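Local coordinates for protein peptidase M3B, oligoendopeptidase F (Enterococcus faecium, PDB 2QR4) that is probably a zinc-dependent metallopeptidase of family M3 that cleaves oligopeptides at internal peptide bonds, at residues V46-E51 with L80-S85; S89-P93 with V130-E136; L262-Y266 with F566-N571; T408-L412 with Y423-H427. One frame throughout, in Å; residues are numbered along the deposited sequence.

Contact 1: residues V46-E51 with L80-S85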
loop_
_atom_site.group_PDB
_atom_site.type_symbol
_atom_site.label_atom_id
_atom_site.label_comp_id
_atom_site.label_asym_id
_atom_site.label_seq_id
_atom_site.Cartn_x
_atom_site.Cartn_y
_atom_site.Cartn_z
ATOM N N VAL A 46 -18.221 20.207 11.168
ATOM C CA VAL A 46 -17.179 19.339 11.705
ATOM C C VAL A 46 -16.349 18.788 10.564
ATOM O O VAL A 46 -15.117 18.776 10.619
ATOM C CB VAL A 46 -17.772 18.185 12.544
ATOM C CG1 VAL A 46 -16.740 17.177 12.842
ATOM C CG2 VAL A 46 -18.279 18.727 13.847
ATOM N N TYR A 47 -17.038 18.364 9.514
ATOM C CA TYR A 47 -16.395 17.679 8.408
ATOM C C TYR A 47 -15.436 18.619 7.693
ATOM O O TYR A 47 -14.275 18.277 7.464
ATOM C CB TYR A 47 -17.447 17.101 7.458
ATOM C CG TYR A 47 -16.898 16.246 6.352
ATOM C CD1 TYR A 47 -16.671 14.886 6.539
ATOM C CD2 TYR A 47 -16.614 16.796 5.112
ATOM C CE1 TYR A 47 -16.171 14.096 5.507
ATOM C CE2 TYR A 47 -16.112 16.030 4.089
ATOM C CZ TYR A 47 -15.890 14.682 4.285
ATOM O OH TYR A 47 -15.392 13.936 3.240
ATOM N N ARG A 48 -15.904 19.821 7.382
ATOM C CA ARG A 48 -15.062 20.777 6.685
ATOM C C ARG A 48 -13.879 21.287 7.493
ATOM O O ARG A 48 -12.811 21.531 6.935
ATOM C CB ARG A 48 -15.895 21.920 6.109
ATOM C CG ARG A 48 -16.796 21.428 4.956
ATOM C CD ARG A 48 -17.472 22.561 4.199
ATOM N NE ARG A 48 -18.519 22.081 3.295
ATOM C CZ ARG A 48 -19.343 22.881 2.622
ATOM N NH1 ARG A 48 -19.242 24.196 2.762
ATOM N NH2 ARG A 48 -20.273 22.374 1.818
ATOM N N GLN A 49 -14.043 21.445 8.800
ATOM C CA GLN A 49 -12.907 21.845 9.632
ATOM C C GLN A 49 -11.814 20.779 9.656
ATOM O O GLN A 49 -10.637 21.088 9.830
ATOM C CB GLN A 49 -13.350 22.143 11.055
ATOM C CG GLN A 49 -13.883 23.552 11.222
ATOM C CD GLN A 49 -14.889 23.667 12.357
ATOM O OE1 GLN A 49 -14.827 22.932 13.358
ATOM N NE2 GLN A 49 -15.830 24.603 12.205
ATOM N N THR A 50 -12.215 19.523 9.490
ATOM C CA THR A 50 -11.283 18.417 9.500
ATOM C C THR A 50 -10.606 18.275 8.144
ATOM O O THR A 50 -9.434 17.906 8.063
ATOM C CB THR A 50 -12.005 17.118 9.870
ATOM O OG1 THR A 50 -12.616 17.283 11.156
ATOM C CG2 THR A 50 -11.033 15.976 9.932
ATOM N N GLU A 51 -11.348 18.582 7.086
ATOM C CA GLU A 51 -10.830 18.505 5.735
ATOM C C GLU A 51 -9.687 19.509 5.577
ATOM O O GLU A 51 -8.642 19.188 5.004
ATOM C CB GLU A 51 -11.948 18.773 4.729
ATOM C CG GLU A 51 -11.600 18.475 3.277
ATOM C CD GLU A 51 -12.784 17.910 2.496
ATOM O OE1 GLU A 51 -13.946 18.136 2.904
ATOM O OE2 GLU A 51 -12.553 17.227 1.478
ATOM N N LEU A 80 -7.526 11.461 12.394
ATOM C CA LEU A 80 -8.612 12.380 12.762
ATOM C C LEU A 80 -9.660 12.391 11.662
ATOM O O LEU A 80 -10.850 12.314 11.939
ATOM C CB LEU A 80 -8.079 13.806 12.912
ATOM C CG LEU A 80 -8.616 14.812 13.944
ATOM C CD1 LEU A 80 -8.686 16.165 13.299
ATOM C CD2 LEU A 80 -9.956 14.436 14.536
ATOM N N PHE A 81 -9.205 12.485 10.414
ATOM C CA PHE A 81 -10.110 12.550 9.267
ATOM C C PHE A 81 -10.988 11.307 9.169
ATOM O O PHE A 81 -12.211 11.413 9.059
ATOM C CB PHE A 81 -9.331 12.740 7.971
ATOM C CG PHE A 81 -10.176 13.199 6.825
ATOM C CD1 PHE A 81 -11.038 14.281 6.969
ATOM C CD2 PHE A 81 -10.114 12.558 5.604
ATOM C CE1 PHE A 81 -11.824 14.713 5.908
ATOM C CE2 PHE A 81 -10.896 12.989 4.534
ATOM C CZ PHE A 81 -11.746 14.066 4.684
ATOM N N SER A 82 -10.370 10.132 9.221
ATOM C CA SER A 82 -11.141 8.883 9.208
ATOM C C SER A 82 -12.057 8.775 10.419
ATOM O O SER A 82 -13.185 8.317 10.300
ATOM C CB SER A 82 -10.243 7.640 9.087
ATOM O OG SER A 82 -9.154 7.701 9.985
ATOM N N LYS A 83 -11.592 9.232 11.575
ATOM C CA LYS A 83 -12.417 9.175 12.761
ATOM C C LYS A 83 -13.669 10.045 12.582
ATOM O O LYS A 83 -14.785 9.614 12.890
ATOM C CB LYS A 83 -11.640 9.613 13.997
ATOM C CG LYS A 83 -12.480 9.524 15.263
ATOM C CD LYS A 83 -11.671 9.732 16.533
ATOM C CE LYS A 83 -11.526 11.207 16.871
ATOM N NZ LYS A 83 -10.770 11.403 18.135
ATOM N N VAL A 84 -13.472 11.259 12.068
ATOM C CA VAL A 84 -14.562 12.187 11.793
ATOM C C VAL A 84 -15.488 11.676 10.683
ATOM O O VAL A 84 -16.707 11.692 10.829
ATOM C CB VAL A 84 -14.014 13.593 11.415
ATOM C CG1 VAL A 84 -15.107 14.451 10.809
ATOM C CG2 VAL A 84 -13.432 14.275 12.635
ATOM N N SER A 85 -14.904 11.227 9.579
ATOM C CA SER A 85 -15.668 10.691 8.461
ATOM C C SER A 85 -16.512 9.525 8.915
ATOM O O SER A 85 -17.676 9.412 8.546
ATOM C CB SER A 85 -14.741 10.227 7.344
ATOM O OG SER A 85 -14.093 11.328 6.741
#
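Val46 O is gripped twice by Thr50, and both residues meet the opposing helix across an antiparallel helical hairpin, Val46 at Val84 and Thr50 at Phe81 and Val84. Thr50 N and Thr50 OG1 reach that oxygen from opposite faces of its carbonyl plane, the hydroxyl bond measuring 3.0 Å from Thr50 OG1 to Val46 O. The bond occupies the proton of a buried hydroxyl and fixes the rotamer: with OG1 held beside its own backbone N (chi1 -58°), the methyl is directed at the partner helix. There Thr50 CG2 meets the Phe81 ring edge-on, in the ring plane, 3.4 Å from Phe81 CD1. Thr50 and Val84 approach tip to tip, Thr50 OG1 lying 3.4 Å from Val84 CG2, while Val84 CG1 packs 3.8 Å from Val46 CG1. A matching device operates on the second helix, where Ser85 OG donates to Phe81 O from above the carbonyl plane at 3.0 Å. The hydroxyl oxygen thereby rests over the centre of the Phe81 ring. On this flank the Tyr47 and Phe81 rings meet obliquely, their planes 44° apart and centroids separated by 5.7 Å. The two short segments run antiparallel, their N-to-C directions 166° apart and axes 9.7 Å apart. Helix 4-18 closes over one side, Glu18 touching Val46 and Tyr12 touching Leu80, while further along helix 33-63 Tyr54 stacks on Phe81.

Contact 2: residues S89-P93 with V130-E136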
loop_
_atom_site.group_PDB
_atom_site.type_symbol
_atom_site.label_atom_id
_atom_site.label_comp_id
_atom_site.label_asym_id
_atom_site.label_seq_id
_atom_site.Cartn_x
_atom_site.Cartn_y
_atom_site.Cartn_z
ATOM N N SER A 89 -20.759 9.279 9.158
ATOM C CA SER A 89 -21.165 8.451 8.024
ATOM C C SER A 89 -22.642 8.039 8.029
ATOM O O SER A 89 -23.144 7.551 7.021
ATOM C CB SER A 89 -20.276 7.198 7.935
ATOM O OG SER A 89 -20.405 6.384 9.097
ATOM N N TRP A 90 -23.335 8.214 9.154
ATOM C CA TRP A 90 -24.761 7.880 9.222
ATOM C C TRP A 90 -25.601 8.921 8.473
ATOM O O TRP A 90 -26.761 8.683 8.129
ATOM C CB TRP A 90 -25.216 7.810 10.673
ATOM C CG TRP A 90 -24.891 9.072 11.404
ATOM C CD1 TRP A 90 -23.786 9.318 12.166
ATOM C CD2 TRP A 90 -25.666 10.271 11.419
ATOM N NE1 TRP A 90 -23.827 10.587 12.661
ATOM C CE2 TRP A 90 -24.969 11.203 12.214
ATOM C CE3 TRP A 90 -26.891 10.648 10.841
ATOM C CZ2 TRP A 90 -25.439 12.503 12.436
ATOM C CZ3 TRP A 90 -27.359 11.930 11.064
ATOM C CH2 TRP A 90 -26.632 12.847 11.858
ATOM N N PHE A 91 -24.987 10.068 8.213
ATOM C CA PHE A 91 -25.686 11.271 7.774
ATOM C C PHE A 91 -26.438 11.152 6.435
ATOM O O PHE A 91 -27.654 11.389 6.383
ATOM C CB PHE A 91 -24.701 12.446 7.787
ATOM C CG PHE A 91 -25.278 13.734 7.305
ATOM C CD1 PHE A 91 -26.369 14.300 7.938
ATOM C CD2 PHE A 91 -24.723 14.386 6.230
ATOM C CE1 PHE A 91 -26.904 15.497 7.495
ATOM C CE2 PHE A 91 -25.249 15.585 5.786
ATOM C CZ PHE A 91 -26.339 16.139 6.420
ATOM N N GLU A 92 -25.740 10.792 5.360
ATOM C CA GLU A 92 -26.382 10.672 4.040
ATOM C C GLU A 92 -27.400 9.516 3.928
ATOM O O GLU A 92 -28.473 9.675 3.340
ATOM C CB GLU A 92 -25.329 10.570 2.940
ATOM C CG GLU A 92 -24.361 11.749 2.910
ATOM C CD GLU A 92 -23.511 11.797 1.635
ATOM O OE1 GLU A 92 -23.587 10.861 0.802
ATOM O OE2 GLU A 92 -22.763 12.780 1.463
ATOM N N PRO A 93 -27.046 8.335 4.449
ATOM C CA PRO A 93 -28.035 7.269 4.578
ATOM C C PRO A 93 -29.297 7.738 5.294
ATOM O O PRO A 93 -30.400 7.401 4.862
ATOM C CB PRO A 93 -27.302 6.211 5.412
ATOM C CG PRO A 93 -25.850 6.416 5.011
ATOM C CD PRO A 93 -25.704 7.904 4.874
ATOM N N VAL A 130 -25.291 5.906 -2.652
ATOM C CA VAL A 130 -25.105 5.976 -1.212
ATOM C C VAL A 130 -25.596 4.676 -0.591
ATOM O O VAL A 130 -26.605 4.126 -1.016
ATOM C CB VAL A 130 -25.850 7.164 -0.596
ATOM C CG1 VAL A 130 -25.670 7.169 0.912
ATOM C CG2 VAL A 130 -25.353 8.462 -1.203
ATOM N N LEU A 131 -24.878 4.187 0.412
ATOM C CA LEU A 131 -25.127 2.857 0.955
ATOM C C LEU A 131 -25.822 2.976 2.306
ATOM O O LEU A 131 -26.343 4.030 2.641
ATOM C CB LEU A 131 -23.814 2.067 1.052
ATOM C CG LEU A 131 -23.143 1.794 -0.306
ATOM C CD1 LEU A 131 -21.806 1.112 -0.153
ATOM C CD2 LEU A 131 -24.035 0.961 -1.218
ATOM N N SER A 132 -25.875 1.893 3.068
ATOM C CA SER A 132 -26.486 1.961 4.389
ATOM C C SER A 132 -25.486 2.563 5.374
ATOM O O SER A 132 -24.300 2.686 5.067
ATOM C CB SER A 132 -26.917 0.569 4.846
ATOM O OG SER A 132 -25.789 -0.259 5.045
ATOM N N ALA A 133 -25.952 2.917 6.558
ATOM C CA ALA A 133 -25.064 3.453 7.584
ATOM C C ALA A 133 -23.954 2.463 7.899
ATOM O O ALA A 133 -22.798 2.855 8.017
ATOM C CB ALA A 133 -25.848 3.800 8.842
ATOM N N GLU A 134 -24.304 1.181 8.011
ATOM C CA GLU A 134 -23.316 0.123 8.302
ATOM C C GLU A 134 -22.185 0.084 7.270
ATOM O O GLU A 134 -21.015 -0.006 7.626
ATOM C CB GLU A 134 -23.968 -1.267 8.351
ATOM C CG GLU A 134 -24.614 -1.679 9.666
ATOM C CD GLU A 134 -25.001 -3.190 9.697
ATOM O OE1 GLU A 134 -25.416 -3.667 10.779
ATOM O OE2 GLU A 134 -24.895 -3.905 8.658
ATOM N N GLN A 135 -22.545 0.122 5.992
ATOM C CA GLN A 135 -21.554 0.046 4.927
ATOM C C GLN A 135 -20.724 1.314 4.844
ATOM O O GLN A 135 -19.512 1.234 4.725
ATOM C CB GLN A 135 -22.216 -0.236 3.580
ATOM C CG GLN A 135 -22.997 -1.541 3.525
ATOM C CD GLN A 135 -23.977 -1.587 2.361
ATOM O OE1 GLN A 135 -24.886 -0.758 2.271
ATOM N NE2 GLN A 135 -23.803 -2.563 1.469
ATOM N N GLU A 136 -21.372 2.478 4.900
ATOM C CA GLU A 136 -20.665 3.768 4.844
ATOM C C GLU A 136 -19.666 3.863 5.991
ATOM O O GLU A 136 -18.545 4.362 5.819
ATOM C CB GLU A 136 -21.638 4.971 4.907
ATOM C CG GLU A 136 -22.514 5.131 3.677
ATOM C CD GLU A 136 -21.708 5.421 2.415
ATOM O OE1 GLU A 136 -20.495 5.715 2.547
ATOM O OE2 GLU A 136 -22.281 5.366 1.293
HETATM O O HOH W 1 -22.937 5.158 9.862
#
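Glu136 ties the start of helix 133-141, closed by a capping box, to Ser89, in the turn leading into helix 91-95, and to Pro93 within that helix. Its CB lies 3.7 Å from Ser89 O, and its CG packs against the proline ring, 3.8 Å from Pro93 CG. The chain then bends at chi2 (-63°), which turns the carboxylate away from helix 91-95 and back toward the loop ahead of its own helix, where Glu136 OE2 accepts from Leu131 N at 3.0 Å through its anti lone pair. The same oxygen forms a salt bridge with Arg229, a pairing expected to favour the charged carboxylate. In the capping box Ser132 N donates to Gln135 OE1 at 2.9 Å, an almost straight bond (173°) in the carbonyl plane, and Gln135 N returns a weak one to Ser132 OG. Ser132 OG also bonds Glu134 of the second subunit, so the helix start takes part in the dimer interface. Pro93 wedges into the bend before this helix, its CG 3.4 Å from Leu131 O, the side chains of Pro93 and Val130 crossing at about a right angle. Beside it the extended Glu92 brings OE1 to 3.6 Å from Val130 CG2. Ser89 OG, bonded as well to Glu86 O, receives a hydrogen bond at 2.9 Å from a water whose other proton goes to Ala133 O, 3.0 Å away.

Contact 3: residues L262-Y266 with F566-N571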
loop_
_atom_site.group_PDB
_atom_site.type_symbol
_atom_site.label_atom_id
_atom_site.label_comp_id
_atom_site.label_asym_id
_atom_site.label_seq_id
_atom_site.Cartn_x
_atom_site.Cartn_y
_atom_site.Cartn_z
ATOM N N LEU A 262 -0.882 14.878 -36.584
ATOM C CA LEU A 262 -0.381 16.240 -36.333
ATOM C C LEU A 262 0.839 16.274 -35.389
ATOM O O LEU A 262 1.812 16.958 -35.685
ATOM C CB LEU A 262 -1.472 17.138 -35.789
ATOM C CG LEU A 262 -2.590 17.439 -36.777
ATOM C CD1 LEU A 262 -3.672 18.264 -36.081
ATOM C CD2 LEU A 262 -2.030 18.151 -37.983
ATOM N N LEU A 263 0.781 15.531 -34.276
ATOM C CA LEU A 263 1.933 15.349 -33.383
ATOM C C LEU A 263 3.098 14.716 -34.141
ATOM O O LEU A 263 4.245 15.159 -34.016
ATOM C CB LEU A 263 1.580 14.427 -32.208
ATOM C CG LEU A 263 2.157 14.653 -30.794
ATOM C CD1 LEU A 263 2.309 13.342 -30.026
ATOM C CD2 LEU A 263 3.459 15.400 -30.770
ATOM N N HIS A 264 2.803 13.661 -34.905
ATOM C CA HIS A 264 3.820 12.975 -35.682
ATOM C C HIS A 264 4.581 13.983 -36.517
ATOM O O HIS A 264 5.815 14.006 -36.505
ATOM C CB HIS A 264 3.207 11.891 -36.585
ATOM C CG HIS A 264 2.592 10.755 -35.827
ATOM N ND1 HIS A 264 1.883 9.746 -36.442
ATOM C CD2 HIS A 264 2.547 10.489 -34.499
ATOM C CE1 HIS A 264 1.445 8.897 -35.528
ATOM N NE2 HIS A 264 1.838 9.323 -34.341
ATOM N N ARG A 265 3.831 14.832 -37.214
ATOM C CA ARG A 265 4.397 15.896 -38.034
ATOM C C ARG A 265 5.240 16.886 -37.229
ATOM O O ARG A 265 6.306 17.302 -37.682
ATOM C CB ARG A 265 3.282 16.671 -38.723
ATOM C CG ARG A 265 3.081 16.342 -40.164
ATOM C CD ARG A 265 3.101 17.638 -40.966
ATOM N NE ARG A 265 1.787 18.253 -41.071
ATOM C CZ ARG A 265 1.594 19.473 -41.547
ATOM N NH1 ARG A 265 2.631 20.201 -41.927
ATOM N NH2 ARG A 265 0.375 19.974 -41.626
ATOM N N TYR A 266 4.748 17.276 -36.052
ATOM C CA TYR A 266 5.477 18.216 -35.198
ATOM C C TYR A 266 6.808 17.601 -34.756
ATOM O O TYR A 266 7.824 18.290 -34.654
ATOM C CB TYR A 266 4.620 18.610 -33.992
ATOM C CG TYR A 266 5.232 19.667 -33.107
ATOM C CD1 TYR A 266 5.937 20.726 -33.650
ATOM C CD2 TYR A 266 5.077 19.623 -31.731
ATOM C CE1 TYR A 266 6.489 21.698 -32.856
ATOM C CE2 TYR A 266 5.627 20.594 -30.924
ATOM C CZ TYR A 266 6.335 21.634 -31.496
ATOM O OH TYR A 266 6.876 22.634 -30.712
ATOM N N PHE A 566 -3.714 24.053 -34.470
ATOM C CA PHE A 566 -2.393 23.483 -34.268
ATOM C C PHE A 566 -1.787 23.253 -35.634
ATOM O O PHE A 566 -0.631 23.598 -35.874
ATOM C CB PHE A 566 -2.495 22.172 -33.492
ATOM C CG PHE A 566 -1.179 21.514 -33.219
ATOM C CD1 PHE A 566 -0.516 21.731 -32.021
ATOM C CD2 PHE A 566 -0.621 20.640 -34.140
ATOM C CE1 PHE A 566 0.688 21.100 -31.750
ATOM C CE2 PHE A 566 0.594 20.012 -33.881
ATOM C CZ PHE A 566 1.247 20.239 -32.687
ATOM N N GLU A 567 -2.600 22.694 -36.529
ATOM C CA GLU A 567 -2.190 22.397 -37.892
ATOM C C GLU A 567 -1.832 23.672 -38.667
ATOM O O GLU A 567 -0.781 23.747 -39.301
ATOM C CB GLU A 567 -3.278 21.589 -38.621
ATOM C CG GLU A 567 -3.028 21.426 -40.136
ATOM C CD GLU A 567 -4.027 20.498 -40.837
ATOM O OE1 GLU A 567 -5.226 20.509 -40.482
ATOM O OE2 GLU A 567 -3.612 19.755 -41.753
ATOM N N GLN A 568 -2.686 24.681 -38.632
ATOM C CA GLN A 568 -2.342 25.883 -39.380
ATOM C C GLN A 568 -1.081 26.572 -38.861
ATOM O O GLN A 568 -0.251 27.032 -39.640
ATOM C CB GLN A 568 -3.531 26.850 -39.603
ATOM C CG GLN A 568 -4.403 27.144 -38.434
ATOM C CD GLN A 568 -5.688 27.865 -38.843
ATOM O OE1 GLN A 568 -6.784 27.328 -38.719
ATOM N NE2 GLN A 568 -5.550 29.086 -39.317
ATOM N N ARG A 569 -0.892 26.596 -37.552
ATOM C CA ARG A 569 0.302 27.229 -37.019
ATOM C C ARG A 569 1.554 26.368 -37.273
ATOM O O ARG A 569 2.635 26.880 -37.531
ATOM C CB ARG A 569 0.106 27.597 -35.556
ATOM C CG ARG A 569 -1.035 28.645 -35.365
ATOM C CD ARG A 569 -1.204 29.042 -33.896
ATOM N NE ARG A 569 -2.061 30.199 -33.782
ATOM C CZ ARG A 569 -2.502 30.702 -32.634
ATOM N NH1 ARG A 569 -2.183 30.119 -31.491
ATOM N NH2 ARG A 569 -3.282 31.782 -32.640
ATOM N N LEU A 570 1.376 25.059 -37.259
ATOM C CA LEU A 570 2.426 24.130 -37.609
ATOM C C LEU A 570 2.856 24.367 -39.057
ATOM O O LEU A 570 4.051 24.541 -39.338
ATOM C CB LEU A 570 1.929 22.695 -37.389
ATOM C CG LEU A 570 2.768 21.510 -37.868
ATOM C CD1 LEU A 570 4.186 21.667 -37.380
ATOM C CD2 LEU A 570 2.164 20.218 -37.345
ATOM N N ASN A 571 1.879 24.388 -39.966
ATOM C CA ASN A 571 2.129 24.669 -41.384
ATOM C C ASN A 571 2.845 26.007 -41.612
ATOM O O ASN A 571 3.748 26.102 -42.444
ATOM C CB ASN A 571 0.823 24.608 -42.194
ATOM C CG ASN A 571 0.394 23.179 -42.520
ATOM O OD1 ASN A 571 1.176 22.231 -42.361
ATOM N ND2 ASN A 571 -0.851 23.019 -43.001
HETATM O O HOH W 2 -1.313 18.099 -41.533
#
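Phe566 directs the edge of its ring at the face of Tyr266 in an offset edge-to-face pair, the planes at 89° and the centroids 5.8 Å apart. At that edge Phe566 CZ touches Tyr266 CB at 4.0 Å. Leu262 CB lies 4.0 Å from Phe566 CD2, and Leu262 also sends CD2 across the aliphatic part of Glu567 at about a right angle, 3.7 Å from Glu567 CB. Leu570 fills the middle of the interface: its CD1 reaches the Tyr266 ring obliquely, and its CD2 comes to 3.7 Å from Leu262 O. That second methyl also sits over the centre of the Arg265 guanidinium, which bends at chi2 and chi3 (-88°) bring down across it. A polar rim is thus laid over an apolar floor. A water donates to Glu567 OE2 at 2.8 Å, though its leg to Arg265 NH2 is modelled too short to trust in detail; the direct salt bridge is long, 4.0 Å from Arg265 NH2 to Glu567 OE2. Arg265 also points both terminal nitrogens at Asn571 OD1, but the distances are too short and Asn571 has two modelled conformers, leaving this pairing doubtful. Glu574 holds Arg265 NH1 in a second salt bridge. Segments 262-266 and 566-571, on helices 260-274 and 557-579, run nearly parallel, at 22°, and helix 418-454 packs beside both, where Leu429 touches Tyr266 and Phe566 and Phe432 meets the Phe566 ring.

Contact 4: residues T408-L412 with Y423-H427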
loop_
_atom_site.group_PDB
_atom_site.type_symbol
_atom_site.label_atom_id
_atom_site.label_comp_id
_atom_site.label_asym_id
_atom_site.label_seq_id
_atom_site.Cartn_x
_atom_site.Cartn_y
_atom_site.Cartn_z
ATOM N N THR A 408 -1.082 35.347 -27.727
ATOM C CA THR A 408 -0.468 34.666 -28.868
ATOM C C THR A 408 -1.013 35.178 -30.197
ATOM O O THR A 408 -0.254 35.540 -31.091
ATOM C CB THR A 408 -0.695 33.167 -28.823
ATOM O OG1 THR A 408 -0.070 32.630 -27.651
ATOM C CG2 THR A 408 -0.117 32.513 -30.078
ATOM N N GLU A 409 -2.332 35.212 -30.326
ATOM C CA GLU A 409 -2.933 35.704 -31.549
ATOM C C GLU A 409 -2.502 37.135 -31.800
ATOM O O GLU A 409 -2.157 37.495 -32.928
ATOM C CB GLU A 409 -4.463 35.619 -31.491
ATOM C CG GLU A 409 -5.170 36.167 -32.740
ATOM C CD GLU A 409 -4.808 35.385 -34.000
ATOM O OE1 GLU A 409 -4.503 34.184 -33.890
ATOM O OE2 GLU A 409 -4.828 35.966 -35.102
ATOM N N TYR A 410 -2.530 37.961 -30.758
ATOM C CA TYR A 410 -2.158 39.369 -30.931
ATOM C C TYR A 410 -0.733 39.517 -31.483
ATOM O O TYR A 410 -0.493 40.334 -32.370
ATOM C CB TYR A 410 -2.311 40.156 -29.623
ATOM C CG TYR A 410 -1.801 41.568 -29.731
ATOM C CD1 TYR A 410 -2.495 42.516 -30.460
ATOM C CD2 TYR A 410 -0.613 41.949 -29.124
ATOM C CE1 TYR A 410 -2.028 43.800 -30.577
ATOM C CE2 TYR A 410 -0.140 43.224 -29.239
ATOM C CZ TYR A 410 -0.848 44.150 -29.970
ATOM O OH TYR A 410 -0.384 45.447 -30.089
ATOM N N LEU A 411 0.199 38.730 -30.947
ATOM C CA LEU A 411 1.596 38.759 -31.378
ATOM C C LEU A 411 1.706 38.366 -32.854
ATOM O O LEU A 411 2.382 39.030 -33.633
ATOM C CB LEU A 411 2.462 37.819 -30.500
ATOM C CG LEU A 411 2.747 38.270 -29.054
ATOM C CD1 LEU A 411 3.492 37.214 -28.240
ATOM C CD2 LEU A 411 3.506 39.596 -29.009
ATOM N N LEU A 412 1.023 37.287 -33.224
ATOM C CA LEU A 412 1.026 36.762 -34.593
ATOM C C LEU A 412 0.368 37.711 -35.586
ATOM O O LEU A 412 0.590 37.607 -36.797
ATOM C CB LEU A 412 0.330 35.398 -34.636
ATOM C CG LEU A 412 1.128 34.078 -34.500
ATOM C CD1 LEU A 412 2.527 34.216 -33.940
ATOM C CD2 LEU A 412 0.351 33.005 -33.760
ATOM N N TYR A 423 9.347 31.944 -32.881
ATOM C CA TYR A 423 9.366 31.679 -31.456
ATOM C C TYR A 423 7.956 31.502 -30.921
ATOM O O TYR A 423 7.691 30.548 -30.186
ATOM C CB TYR A 423 10.079 32.777 -30.650
ATOM C CG TYR A 423 10.144 32.410 -29.184
ATOM C CD1 TYR A 423 9.194 32.882 -28.279
ATOM C CD2 TYR A 423 11.118 31.531 -28.722
ATOM C CE1 TYR A 423 9.239 32.517 -26.943
ATOM C CE2 TYR A 423 11.173 31.153 -27.399
ATOM C CZ TYR A 423 10.236 31.644 -26.510
ATOM O OH TYR A 423 10.311 31.249 -25.185
ATOM N N VAL A 424 7.039 32.401 -31.280
ATOM C CA VAL A 424 5.700 32.280 -30.715
ATOM C C VAL A 424 4.866 31.141 -31.318
ATOM O O VAL A 424 4.086 30.491 -30.622
ATOM C CB VAL A 424 4.964 33.643 -30.563
ATOM C CG1 VAL A 424 5.781 34.789 -31.123
ATOM C CG2 VAL A 424 3.545 33.588 -31.089
ATOM N N LEU A 425 5.083 30.853 -32.591
ATOM C CA LEU A 425 4.454 29.702 -33.215
ATOM C C LEU A 425 4.844 28.423 -32.471
ATOM O O LEU A 425 3.990 27.616 -32.089
ATOM C CB LEU A 425 4.884 29.611 -34.676
ATOM C CG LEU A 425 3.927 30.021 -35.801
ATOM C CD1 LEU A 425 2.607 30.591 -35.319
ATOM C CD2 LEU A 425 4.614 30.959 -36.783
ATOM N N ASN A 426 6.141 28.248 -32.248
ATOM C CA ASN A 426 6.629 27.038 -31.592
ATOM C C ASN A 426 6.308 26.970 -30.089
ATOM O O ASN A 426 6.031 25.903 -29.554
ATOM C CB ASN A 426 8.123 26.859 -31.845
ATOM C CG ASN A 426 8.662 25.605 -31.219
ATOM O OD1 ASN A 426 9.281 25.659 -30.163
ATOM N ND2 ASN A 426 8.418 24.458 -31.853
ATOM N N HIS A 427 6.332 28.113 -29.422
ATOM C CA HIS A 427 5.912 28.206 -28.034
ATOM C C HIS A 427 4.479 27.679 -27.886
ATOM O O HIS A 427 4.189 26.903 -26.973
ATOM C CB HIS A 427 6.029 29.662 -27.567
ATOM C CG HIS A 427 5.397 29.947 -26.236
ATOM N ND1 HIS A 427 6.036 29.703 -25.037
ATOM C CD2 HIS A 427 4.201 30.499 -25.919
ATOM C CE1 HIS A 427 5.256 30.079 -24.039
ATOM N NE2 HIS A 427 4.136 30.568 -24.547
#
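An antiparallel helical hairpin, helix 394-414 followed closely by helix 418-454, brings Thr408, Leu411 and Leu412 against Val424 and Leu425 within the peptidase M3 region. The segments pass with axes 10.2 Å apart at a signed angle of -153°, and the surface between them is apolar and largely buried. Thr408 CG2 stands 3.9 Å from Val424 CG2, the two side chains sliding past each other in opposite directions, and Leu411 CB skirts the same methyl. Val424 is modelled with an unlikely, nearly eclipsed chi1 (4°), so its methyl contacts hold in outline only. The hydroxyl of Thr408 is spent within its own helix, on Glu404 O. That bond goes with a rotamer (chi1 -63°) holding OG1 beside the backbone N, which presents the methyl rather than the oxygen to Val424. Leu412 also lies against Val424, but the modelled approach is too close to be physical. Helix 361-379 borders one side through Phe365, which touches Thr408 and Leu411. That helix carries the HEMGH sequence, the HExxH signature that binds zinc in related peptidases, so the hairpin probably flanks the catalytic core. On another side Arg569 of helix 557-579 touches Thr408, Leu412 and Leu425. The two leucines cross at a slant: Leu425 has its CB directed away from the opposing helix, yet its CD1, as modelled, returns to within 3.7 Å of Leu412 CD2.

In the fold
The four contacts form two pairs on opposite sides of the chain's centre. Contacts 1 and 2, centres 16 Å apart, follow each other directly, since helix 68-87 of the first leads into helix 91-95 of the second. Contacts 3 and 4 lie 14 Å apart, centre to centre, some 48 to 54 Å from the first pair. Contact 4 is nested inside the long loop closed by contact 3, and the two are joined by the salt bridge from Arg569 NH2 to Glu409 OE1 at 3.0 Å. Contacts 1 and 2 join helices near in sequence, whereas in contact 3 helix 557-579, near the C-terminus, meets a segment 300 residues earlier, tying distant sequence into one predominantly helical fold.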